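Local coordinates for hypothetical protein yxiM (Bacillus subtilis, PDB 2O14) that is uncharacterised but, as a member of the GDSL lipolytic family, probably hydrolyses ester bonds in a substrate not yet identified, at residues Y89-T94 / G130-L135; L238-T243 / S275-R280; A299-L304 / T310-L315. One frame throughout, in Å; residues are numbered along the deposited sequence.

Contact 1: residues Y89-T94 / G130-L135; sequences YEVKVT and GQLNLL
V91 meets L132 and L134 with its two methyl groups, one for each leucine. Its CG2 lies 4.3 Å from L132 CD2, and its CG1 is likewise 4.3 Å from L134 CD1, so the valine faces both leucines with each branch turned to a different one. The division follows from its first torsion, which sets CG1 anti to the backbone N (chi1 -179°) while CB itself points at the other strand. The spacing is loose van der Waals contact, purely apolar and buried. Around it, V93 also points across and rests on V103 and F123, while L134 reaches V103 as well, extending the hydrophobic layer. Every second residue of 130-135 turns to the other face of its strand, and there Q131 and N133 are joined side by side: N133 ND2 donates to Q131 OE1 at 3.0 Å, nearly straight at 165°. The acceptor lies close to the plane of the N133 amide, but the donor stands well above the Q131 carbonyl plane. N81 and D83 of strand 80-83 hold these two amides further. Strands 87-95 and 131-138 belong to different sheets packed face to face, the core of a beta-sandwich as in galactose-binding-like domains.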
# COMPACT_ATOMS: atom_id res chain seq x y z
N TYR A 89 -3.26 15.89 8.02
CA TYR A 89 -3.77 16.28 6.71
C TYR A 89 -4.17 15.12 5.81
O TYR A 89 -3.66 14.01 5.94
CB TYR A 89 -2.73 17.13 5.96
CG TYR A 89 -2.57 18.53 6.49
CD1 TYR A 89 -1.80 18.79 7.62
CD2 TYR A 89 -3.20 19.60 5.87
CE1 TYR A 89 -1.66 20.08 8.12
CE2 TYR A 89 -3.08 20.90 6.36
CZ TYR A 89 -2.31 21.13 7.48
OH TYR A 89 -2.17 22.41 7.97
N GLU A 90 -5.09 15.41 4.90
CA GLU A 90 -5.54 14.42 3.93
C GLU A 90 -4.90 14.87 2.63
O GLU A 90 -5.04 16.03 2.25
CB GLU A 90 -7.06 14.44 3.78
CG GLU A 90 -7.56 13.48 2.70
CD GLU A 90 -9.06 13.59 2.46
OE1 GLU A 90 -9.51 14.56 1.80
OE2 GLU A 90 -9.79 12.70 2.95
N VAL A 91 -4.20 13.97 1.96
CA VAL A 91 -3.56 14.30 0.71
C VAL A 91 -4.09 13.45 -0.44
O VAL A 91 -3.96 12.22 -0.43
CB VAL A 91 -2.03 14.11 0.79
CG1 VAL A 91 -1.39 14.50 -0.54
CG2 VAL A 91 -1.47 14.95 1.91
N LYS A 92 -4.71 14.09 -1.41
CA LYS A 92 -5.22 13.38 -2.57
C LYS A 92 -4.18 13.59 -3.66
O LYS A 92 -3.84 14.72 -3.99
CB LYS A 92 -6.56 13.96 -3.02
CG LYS A 92 -7.10 13.29 -4.28
CD LYS A 92 -8.17 14.15 -4.94
CE LYS A 92 -8.60 13.57 -6.27
NZ LYS A 92 -9.59 14.46 -6.94
N VAL A 93 -3.66 12.49 -4.19
CA VAL A 93 -2.63 12.55 -5.22
C VAL A 93 -3.17 12.19 -6.60
O VAL A 93 -3.92 11.23 -6.74
CB VAL A 93 -1.47 11.57 -4.91
CG1 VAL A 93 -0.40 11.67 -5.99
CG2 VAL A 93 -0.90 11.85 -3.54
N THR A 94 -2.77 12.97 -7.60
CA THR A 94 -3.17 12.72 -8.98
C THR A 94 -1.90 12.77 -9.81
O THR A 94 -1.30 13.83 -9.98
CB THR A 94 -4.13 13.80 -9.51
OG1 THR A 94 -5.26 13.92 -8.63
CG2 THR A 94 -4.62 13.43 -10.91
N GLY A 130 5.87 21.77 10.41
CA GLY A 130 5.29 22.89 9.68
C GLY A 130 5.47 22.91 8.18
O GLY A 130 5.24 23.94 7.55
N GLN A 131 5.87 21.78 7.59
CA GLN A 131 6.07 21.72 6.14
C GLN A 131 5.97 20.30 5.60
O GLN A 131 6.49 19.36 6.20
CB GLN A 131 7.44 22.31 5.79
CG GLN A 131 7.70 22.45 4.30
CD GLN A 131 9.09 23.00 4.00
OE1 GLN A 131 10.08 22.29 4.14
NE2 GLN A 131 9.16 24.26 3.61
N LEU A 132 5.30 20.15 4.45
CA LEU A 132 5.14 18.85 3.81
C LEU A 132 6.10 18.76 2.62
O LEU A 132 6.16 19.68 1.80
CB LEU A 132 3.70 18.69 3.31
CG LEU A 132 3.38 17.45 2.47
CD1 LEU A 132 3.50 16.19 3.32
CD2 LEU A 132 1.97 17.57 1.90
N ASN A 133 6.85 17.66 2.53
CA ASN A 133 7.80 17.47 1.44
C ASN A 133 7.46 16.15 0.75
O ASN A 133 7.66 15.07 1.32
CB ASN A 133 9.23 17.47 1.97
CG ASN A 133 9.47 18.58 2.99
OD1 ASN A 133 9.14 18.43 4.16
ND2 ASN A 133 10.00 19.71 2.53
N LEU A 134 6.96 16.26 -0.47
CA LEU A 134 6.52 15.10 -1.23
C LEU A 134 7.15 14.96 -2.62
O LEU A 134 7.59 15.94 -3.22
CB LEU A 134 4.99 15.19 -1.35
CG LEU A 134 4.15 14.20 -2.18
CD1 LEU A 134 2.69 14.31 -1.76
CD2 LEU A 134 4.31 14.50 -3.66
N LEU A 135 7.21 13.73 -3.11
CA LEU A 135 7.73 13.46 -4.44
C LEU A 135 7.10 12.16 -4.93
O LEU A 135 6.55 11.39 -4.14
CB LEU A 135 9.26 13.32 -4.46
CG LEU A 135 9.93 12.05 -3.91
CD1 LEU A 135 11.25 11.83 -4.63
CD2 LEU A 135 10.14 12.15 -2.40

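Contact 2: residues L238-T243 / S275-R280; sequences LGINDT and STPQGR
I240 packs on the ring of P277 where the loops following two neighbouring parallel strands, 233-237 and 271-275, leave the central sheet of the SGNH hydrolase fold. The sequence G239-I240-N241-D242 matches the GxND block of that family. The tight part is apolar: I240 CG1 comes to 3.7 Å from P277 CB, and its CD1 touches the same carbon at 3.9 Å. The two side chains run past one another in opposite senses. I240 CG1 stands anti to the carbonyl carbon (chi1 -62°), which carries the end of the chain nearer to the proline than its CB bond alone would. I301 of helix 298-307 and W296 also pack on P277. Toward L238 the contact is looser and made by backbone. L238 turns its side chain away, with its O 3.7 Å from P277 CD, and a water bridges the two backbones, accepting from L238 N and donating to S275 O. At the positive phi of G239 (135°) a CB would be jammed against the carbonyl O of L238; its N makes a weak bond to D242 OD1. The short 3-10 turn that follows is closed by T243 OG1, which donates to I240 O at 2.8 Å.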
# COMPACT_ATOMS: atom_id res chain seq x y z
N LEU A 238 2.92 -12.77 3.91
CA LEU A 238 3.99 -13.02 2.96
C LEU A 238 4.31 -14.50 3.03
O LEU A 238 3.83 -15.21 3.92
CB LEU A 238 5.23 -12.19 3.31
CG LEU A 238 5.13 -10.67 3.11
CD1 LEU A 238 6.32 -9.98 3.76
CD2 LEU A 238 5.08 -10.35 1.62
N GLY A 239 5.11 -14.99 2.08
CA GLY A 239 5.46 -16.39 2.07
C GLY A 239 5.36 -17.00 0.69
O GLY A 239 6.02 -18.01 0.39
N ILE A 240 4.55 -16.40 -0.17
CA ILE A 240 4.37 -16.91 -1.52
C ILE A 240 5.66 -16.81 -2.34
O ILE A 240 6.23 -17.82 -2.75
CB ILE A 240 3.23 -16.17 -2.25
CG1 ILE A 240 1.91 -16.40 -1.51
CG2 ILE A 240 3.11 -16.65 -3.69
CD1 ILE A 240 0.72 -15.68 -2.13
N ASN A 241 6.12 -15.58 -2.55
CA ASN A 241 7.34 -15.34 -3.32
C ASN A 241 8.58 -15.80 -2.58
O ASN A 241 9.61 -16.10 -3.19
CB ASN A 241 7.44 -13.84 -3.64
CG ASN A 241 6.27 -13.35 -4.48
OD1 ASN A 241 6.25 -13.53 -5.70
ND2 ASN A 241 5.28 -12.76 -3.83
N ASP A 242 8.48 -15.86 -1.26
CA ASP A 242 9.60 -16.27 -0.43
C ASP A 242 10.08 -17.69 -0.73
O ASP A 242 11.25 -18.01 -0.50
CB ASP A 242 9.20 -16.16 1.05
CG ASP A 242 8.74 -14.77 1.41
OD1 ASP A 242 7.65 -14.35 0.95
OD2 ASP A 242 9.47 -14.07 2.15
N THR A 243 9.19 -18.54 -1.25
CA THR A 243 9.56 -19.91 -1.56
C THR A 243 10.28 -20.06 -2.89
O THR A 243 10.83 -21.13 -3.19
CB THR A 243 8.32 -20.84 -1.56
OG1 THR A 243 7.37 -20.39 -2.54
CG2 THR A 243 7.66 -20.86 -0.18
N SER A 275 -1.00 -13.62 8.63
CA SER A 275 -1.93 -14.38 7.81
C SER A 275 -1.21 -15.40 6.94
O SER A 275 -0.19 -15.10 6.33
CB SER A 275 -2.73 -13.43 6.91
OG SER A 275 -3.57 -14.15 6.02
N THR A 276 -1.74 -16.62 6.91
CA THR A 276 -1.15 -17.67 6.08
C THR A 276 -1.73 -17.44 4.69
O THR A 276 -2.95 -17.45 4.50
CB THR A 276 -1.53 -19.08 6.59
OG1 THR A 276 -2.96 -19.19 6.68
CG2 THR A 276 -0.91 -19.33 7.96
N PRO A 277 -0.87 -17.21 3.68
CA PRO A 277 -1.40 -16.98 2.34
C PRO A 277 -2.17 -18.16 1.74
O PRO A 277 -1.78 -19.32 1.90
CB PRO A 277 -0.16 -16.60 1.53
CG PRO A 277 0.96 -17.26 2.26
CD PRO A 277 0.60 -17.06 3.71
N GLN A 278 -3.28 -17.85 1.08
CA GLN A 278 -4.09 -18.90 0.45
C GLN A 278 -3.28 -19.57 -0.65
O GLN A 278 -2.25 -19.04 -1.08
CB GLN A 278 -5.37 -18.31 -0.13
CG GLN A 278 -5.39 -16.81 -0.27
CD GLN A 278 -4.36 -16.30 -1.24
OE1 GLN A 278 -4.28 -16.78 -2.37
NE2 GLN A 278 -3.59 -15.31 -0.83
N GLY A 279 -3.73 -20.74 -1.09
CA GLY A 279 -3.02 -21.47 -2.12
C GLY A 279 -3.43 -21.16 -3.54
O GLY A 279 -3.97 -20.08 -3.82
N ARG A 280 -3.17 -22.09 -4.45
CA ARG A 280 -3.52 -21.92 -5.85
C ARG A 280 -4.96 -22.37 -6.11
O ARG A 280 -5.49 -23.23 -5.40
CB ARG A 280 -2.56 -22.70 -6.74
CG ARG A 280 -1.14 -22.14 -6.79
CD ARG A 280 -0.23 -23.04 -7.61
NE ARG A 280 1.14 -22.54 -7.69
CZ ARG A 280 1.51 -21.47 -8.39
NH1 ARG A 280 0.60 -20.77 -9.07
NH2 ARG A 280 2.78 -21.09 -8.41
O HOH W 1 2.59 -14.36 6.47

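Contact 3: residues A299-L304 / T310-L315; sequences ASILAL and TYLIDL
In the beta-alpha-beta unit formed by strand 271-275, helix 298-307 and strand 311-313, L302 and I301 of the helix cover L312 of the final strand. Two methyls meet: L302 CD2 lies 3.8 Å from L312 CD2, the two side chains meeting at a slant. I301 adds a second, looser touch, its CG2 standing 4.2 Å from L312 CD1. The CB of L312 points toward the helix, and with CG anti to the backbone N (chi1 175°) its two methyls extend to I301 and L302, one to each. L302 starts off to one side, and only its end bends in. The same L302 CD2 also lies 3.8 Å from D314 OD2, a methyl set against a carboxylate whose polar needs are met by others: OD2 makes a salt bridge with R298, and OD1 is hydrogen-bonded to T276 OG1, just past the end of strand 271-275. D314 sits at the centre of an inverse gamma turn, marked by a weak bond from L315 N to I313 O, and occupies the N-cap position of helix 315-326. Helix packed over an edge strand of a parallel sheet, with the next helix starting directly from that strand's end, is characteristic of three-layer alpha/beta/alpha folds such as that of SGNH hydrolases.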
# COMPACT_ATOMS: atom_id res chain seq x y z
N ALA A 299 4.07 -23.34 7.72
CA ALA A 299 4.54 -23.90 8.98
C ALA A 299 5.23 -22.86 9.87
O ALA A 299 4.98 -22.80 11.08
CB ALA A 299 5.49 -25.07 8.70
N SER A 300 6.09 -22.04 9.27
CA SER A 300 6.82 -21.02 10.00
C SER A 300 5.92 -19.89 10.48
O SER A 300 6.15 -19.32 11.55
CB SER A 300 7.94 -20.43 9.13
OG SER A 300 8.94 -21.40 8.88
N ILE A 301 4.91 -19.57 9.69
CA ILE A 301 3.98 -18.51 10.06
C ILE A 301 3.19 -18.92 11.30
O ILE A 301 2.97 -18.10 12.20
CB ILE A 301 3.00 -18.20 8.89
CG1 ILE A 301 3.80 -17.76 7.66
CG2 ILE A 301 2.03 -17.10 9.29
CD1 ILE A 301 2.96 -17.55 6.42
N LEU A 302 2.77 -20.18 11.36
CA LEU A 302 2.01 -20.67 12.52
C LEU A 302 2.90 -20.61 13.76
O LEU A 302 2.49 -20.12 14.81
CB LEU A 302 1.55 -22.11 12.29
CG LEU A 302 0.68 -22.37 11.06
CD1 LEU A 302 0.46 -23.87 10.90
CD2 LEU A 302 -0.65 -21.64 11.19
N ALA A 303 4.13 -21.09 13.62
CA ALA A 303 5.08 -21.10 14.73
C ALA A 303 5.35 -19.69 15.25
O ALA A 303 5.36 -19.45 16.46
CB ALA A 303 6.38 -21.75 14.28
N LEU A 304 5.58 -18.75 14.33
CA LEU A 304 5.85 -17.36 14.70
C LEU A 304 4.71 -16.73 15.49
O LEU A 304 4.94 -15.94 16.40
CB LEU A 304 6.12 -16.53 13.45
CG LEU A 304 7.53 -16.60 12.85
CD1 LEU A 304 7.53 -16.01 11.44
CD2 LEU A 304 8.49 -15.84 13.75
N THR A 310 1.40 -13.29 18.43
CA THR A 310 0.70 -12.37 17.55
C THR A 310 -0.67 -12.96 17.25
O THR A 310 -0.92 -14.12 17.57
CB THR A 310 1.44 -12.19 16.21
OG1 THR A 310 1.31 -13.38 15.43
CG2 THR A 310 2.92 -11.91 16.45
N TYR A 311 -1.56 -12.17 16.66
CA TYR A 311 -2.87 -12.67 16.28
C TYR A 311 -2.62 -13.46 15.00
O TYR A 311 -1.63 -13.21 14.30
CB TYR A 311 -3.84 -11.51 16.02
CG TYR A 311 -4.28 -10.80 17.28
CD1 TYR A 311 -5.09 -11.44 18.22
CD2 TYR A 311 -3.88 -9.50 17.55
CE1 TYR A 311 -5.49 -10.80 19.39
CE2 TYR A 311 -4.26 -8.84 18.72
CZ TYR A 311 -5.07 -9.50 19.63
OH TYR A 311 -5.45 -8.85 20.79
N LEU A 312 -3.51 -14.39 14.68
CA LEU A 312 -3.33 -15.21 13.49
C LEU A 312 -4.61 -15.54 12.75
O LEU A 312 -5.59 -16.01 13.34
CB LEU A 312 -2.63 -16.53 13.87
CG LEU A 312 -2.47 -17.56 12.75
CD1 LEU A 312 -1.38 -17.11 11.79
CD2 LEU A 312 -2.11 -18.92 13.34
N ILE A 313 -4.59 -15.28 11.44
CA ILE A 313 -5.72 -15.58 10.57
C ILE A 313 -5.17 -16.67 9.65
O ILE A 313 -4.28 -16.41 8.85
CB ILE A 313 -6.12 -14.38 9.68
CG1 ILE A 313 -6.48 -13.17 10.55
CG2 ILE A 313 -7.30 -14.76 8.80
CD1 ILE A 313 -7.69 -13.39 11.42
N ASP A 314 -5.68 -17.89 9.79
CA ASP A 314 -5.21 -18.98 8.95
C ASP A 314 -5.99 -18.95 7.64
O ASP A 314 -6.72 -19.89 7.32
CB ASP A 314 -5.42 -20.33 9.64
CG ASP A 314 -4.43 -21.38 9.19
OD1 ASP A 314 -3.95 -21.30 8.03
OD2 ASP A 314 -4.15 -22.31 9.98
N LEU A 315 -5.82 -17.87 6.90
CA LEU A 315 -6.53 -17.70 5.64
C LEU A 315 -6.31 -18.87 4.68
O LEU A 315 -7.15 -19.16 3.83
CB LEU A 315 -6.12 -16.39 4.98
CG LEU A 315 -7.05 -15.82 3.91
CD1 LEU A 315 -8.47 -15.73 4.47
CD2 LEU A 315 -6.55 -14.44 3.49

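Contacts 2 and 3 adjoin within the hydrolase domain, their centres about 12 Å apart. T276 of contact 2 joins them: besides its side-chain bond to D314, its N is 3.2 Å from I313 O, a probable hydrogen bond. I301 belongs to both packings, its CD1 lying 3.5 Å from L238 O. Contact 2 is nearer the presumed catalytic centre; the I240 side chain lies about 7 Å from those of S171 and H342, the nucleophile and histidine assigned by similarity, whereas contact 3 lies away from the annotated sites. Contact 1 stands apart in the galactose-binding-like domain, its centre about 34 Å from that of contact 2 and about 36 Å from that of contact 3.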